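Local coordinates for probable porin (Pseudomonas aeruginosa, PDB 4FSP), which probably forms a channel of the OprD porin family through the outer membrane, at residues A[187-195]-A[255-263]. Sequence-based numbering, arbitrary orientation.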
# COMPACT_ATOMS: atom_id res chain seq x y z
N ARG A 187 7.81 10.21 -16.54
CA ARG A 187 8.99 9.36 -16.31
C ARG A 187 9.25 8.34 -17.41
O ARG A 187 10.39 7.96 -17.67
CB ARG A 187 8.86 8.62 -14.97
CG ARG A 187 9.10 9.50 -13.76
CD ARG A 187 8.53 8.85 -12.52
NE ARG A 187 8.73 9.73 -11.36
CZ ARG A 187 8.25 9.47 -10.15
NH1 ARG A 187 7.55 8.36 -9.93
NH2 ARG A 187 8.48 10.33 -9.17
N PHE A 188 8.17 7.91 -18.04
CA PHE A 188 8.24 6.92 -19.09
C PHE A 188 7.67 7.50 -20.38
O PHE A 188 7.26 8.67 -20.39
CB PHE A 188 7.48 5.68 -18.62
CG PHE A 188 7.86 5.26 -17.24
CD1 PHE A 188 9.15 4.81 -16.98
CD2 PHE A 188 6.95 5.33 -16.20
CE1 PHE A 188 9.53 4.43 -15.70
CE2 PHE A 188 7.31 4.94 -14.91
CZ PHE A 188 8.61 4.49 -14.66
N ALA A 189 7.65 6.73 -21.46
CA ALA A 189 7.17 7.23 -22.74
C ALA A 189 5.68 7.57 -22.74
O ALA A 189 5.25 8.58 -23.31
CB ALA A 189 7.50 6.26 -23.86
N GLY A 190 4.88 6.72 -22.11
CA GLY A 190 3.45 6.94 -21.96
C GLY A 190 2.92 6.02 -20.89
O GLY A 190 3.69 5.24 -20.33
N ALA A 191 1.62 6.10 -20.58
CA ALA A 191 1.06 5.19 -19.56
C ALA A 191 0.55 3.91 -20.19
O ALA A 191 -0.65 3.68 -20.28
CB ALA A 191 -0.05 5.87 -18.74
N ALA A 192 1.50 3.06 -20.60
CA ALA A 192 1.20 1.80 -21.25
C ALA A 192 0.17 0.95 -20.49
O ALA A 192 0.13 0.96 -19.26
CB ALA A 192 2.48 1.02 -21.43
N GLN A 193 -0.66 0.23 -21.24
CA GLN A 193 -1.67 -0.64 -20.65
C GLN A 193 -1.47 -2.09 -21.06
O GLN A 193 -0.88 -2.36 -22.10
CB GLN A 193 -3.07 -0.20 -21.09
CG GLN A 193 -3.46 1.17 -20.58
CD GLN A 193 -4.00 2.04 -21.69
OE1 GLN A 193 -3.46 2.04 -22.80
NE2 GLN A 193 -5.06 2.78 -21.40
N ALA A 194 -1.97 -3.02 -20.24
CA ALA A 194 -1.93 -4.43 -20.60
C ALA A 194 -3.14 -5.21 -20.10
O ALA A 194 -3.89 -4.73 -19.25
CB ALA A 194 -0.65 -5.09 -20.10
N ASP A 195 -3.31 -6.42 -20.63
CA ASP A 195 -4.42 -7.28 -20.25
C ASP A 195 -4.10 -8.09 -19.01
O ASP A 195 -5.00 -8.57 -18.33
CB ASP A 195 -4.75 -8.26 -21.37
CG ASP A 195 -5.24 -7.57 -22.62
OD1 ASP A 195 -6.39 -7.09 -22.62
OD2 ASP A 195 -4.47 -7.53 -23.60
N GLY A 255 6.78 -6.11 -26.03
CA GLY A 255 6.58 -4.96 -26.90
C GLY A 255 6.95 -3.60 -26.32
O GLY A 255 6.94 -2.60 -27.04
N ALA A 256 7.25 -3.56 -25.02
CA ALA A 256 7.73 -2.34 -24.36
C ALA A 256 6.85 -1.14 -24.66
O ALA A 256 7.33 -0.12 -25.13
CB ALA A 256 9.17 -2.04 -24.77
N ARG A 257 5.56 -1.25 -24.37
CA ARG A 257 4.65 -0.16 -24.69
C ARG A 257 4.91 1.08 -23.85
O ARG A 257 4.26 2.11 -24.05
CB ARG A 257 3.20 -0.62 -24.51
CG ARG A 257 2.85 -1.88 -25.28
CD ARG A 257 1.43 -2.35 -24.94
NE ARG A 257 1.02 -3.50 -25.74
CZ ARG A 257 -0.04 -4.26 -25.46
NH1 ARG A 257 -0.81 -4.01 -24.41
NH2 ARG A 257 -0.33 -5.29 -26.25
N GLY A 258 5.87 0.99 -22.93
CA GLY A 258 6.14 2.05 -21.97
C GLY A 258 7.12 3.20 -22.15
O GLY A 258 6.96 4.20 -21.45
N GLY A 259 8.17 3.13 -22.97
CA GLY A 259 8.66 1.95 -23.64
C GLY A 259 9.90 1.39 -22.96
O GLY A 259 9.79 0.59 -22.04
N ARG A 260 11.08 1.80 -23.39
CA ARG A 260 12.31 1.27 -22.80
C ARG A 260 12.46 1.75 -21.36
O ARG A 260 12.35 2.94 -21.07
CB ARG A 260 13.54 1.68 -23.60
CG ARG A 260 14.82 1.03 -23.08
CD ARG A 260 16.06 1.62 -23.73
NE ARG A 260 16.58 2.75 -22.98
CZ ARG A 260 17.44 2.65 -21.96
NH1 ARG A 260 17.88 1.46 -21.57
NH2 ARG A 260 17.87 3.74 -21.34
N ILE A 261 12.71 0.81 -20.46
CA ILE A 261 12.82 1.15 -19.04
C ILE A 261 13.98 0.43 -18.38
O ILE A 261 14.19 -0.77 -18.58
CB ILE A 261 11.49 0.79 -18.30
CG1 ILE A 261 10.37 1.76 -18.70
CG2 ILE A 261 11.68 0.82 -16.79
CD1 ILE A 261 9.00 1.21 -18.46
N ASP A 262 14.74 1.17 -17.58
CA ASP A 262 15.80 0.59 -16.77
C ASP A 262 15.84 1.32 -15.43
O ASP A 262 16.31 2.44 -15.33
CB ASP A 262 17.15 0.68 -17.51
CG ASP A 262 18.36 0.39 -16.61
OD1 ASP A 262 18.26 -0.42 -15.67
OD2 ASP A 262 19.42 1.00 -16.85
N ASN A 263 15.31 0.67 -14.40
CA ASN A 263 15.31 1.27 -13.08
C ASN A 263 15.86 0.30 -12.05
O ASN A 263 15.44 -0.86 -11.99
CB ASN A 263 13.91 1.76 -12.69
CG ASN A 263 13.85 2.29 -11.27
OD1 ASN A 263 13.41 1.58 -10.35
ND2 ASN A 263 14.25 3.54 -11.07
O HOH W 1 -1.95 -6.62 -22.77
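In this OprD-family beta-barrel porin, the loop at the start of strand 193-205 meets the connection between the antiparallel barrel strands 240-252 and 262-273: segment 187-195 runs into the first of these strands, and 255-263 reaches into the last. They approach most closely at Ala192 and Gly258, whose CA atoms are 5.0 Å apart, Gly258 being part of the type I beta turn from Ala256 to Gly259. Both backbone bonds across the contact converge on Gly258 O, and both are weak: Ala189 N donates over 2.6 Å with a bent N-H...O angle of 128°, whereas Gly190 N, on a straighter path, is 3.3 Å away. The peptide joining Gly258 to Gly259 is cis, and the methyl of Ala189 lies against it, its CB 3.3 Å from Gly259 N.

The apolar part lies to one side of this carbonyl. With CG anti to its own carbonyl carbon (chi1 -49°), Phe188 carries its ring beside the backbone N, where CD1 comes 3.7 Å from Ile261 CG1, the two side chains crossing at about a right angle. Arg187 CB sits over the centre of one ring face, while Leu181 and Pro294 also touch this side chain.

Toward the barrel strand, Ala192 CB abuts Arg257 CB at 3.6 Å. From there the arginine stretches, extended from CG to NE, to the backbone of Gln193. A water hydrogen-bonded to Asp195 N and OD2 also accepts a weak bond from Arg257 NH1. Arg257 NH1 donates as well to Gln193 O at 2.8 Å, with the oxygen almost in the guanidinium plane and the donor tilted 22° from the carbonyl plane.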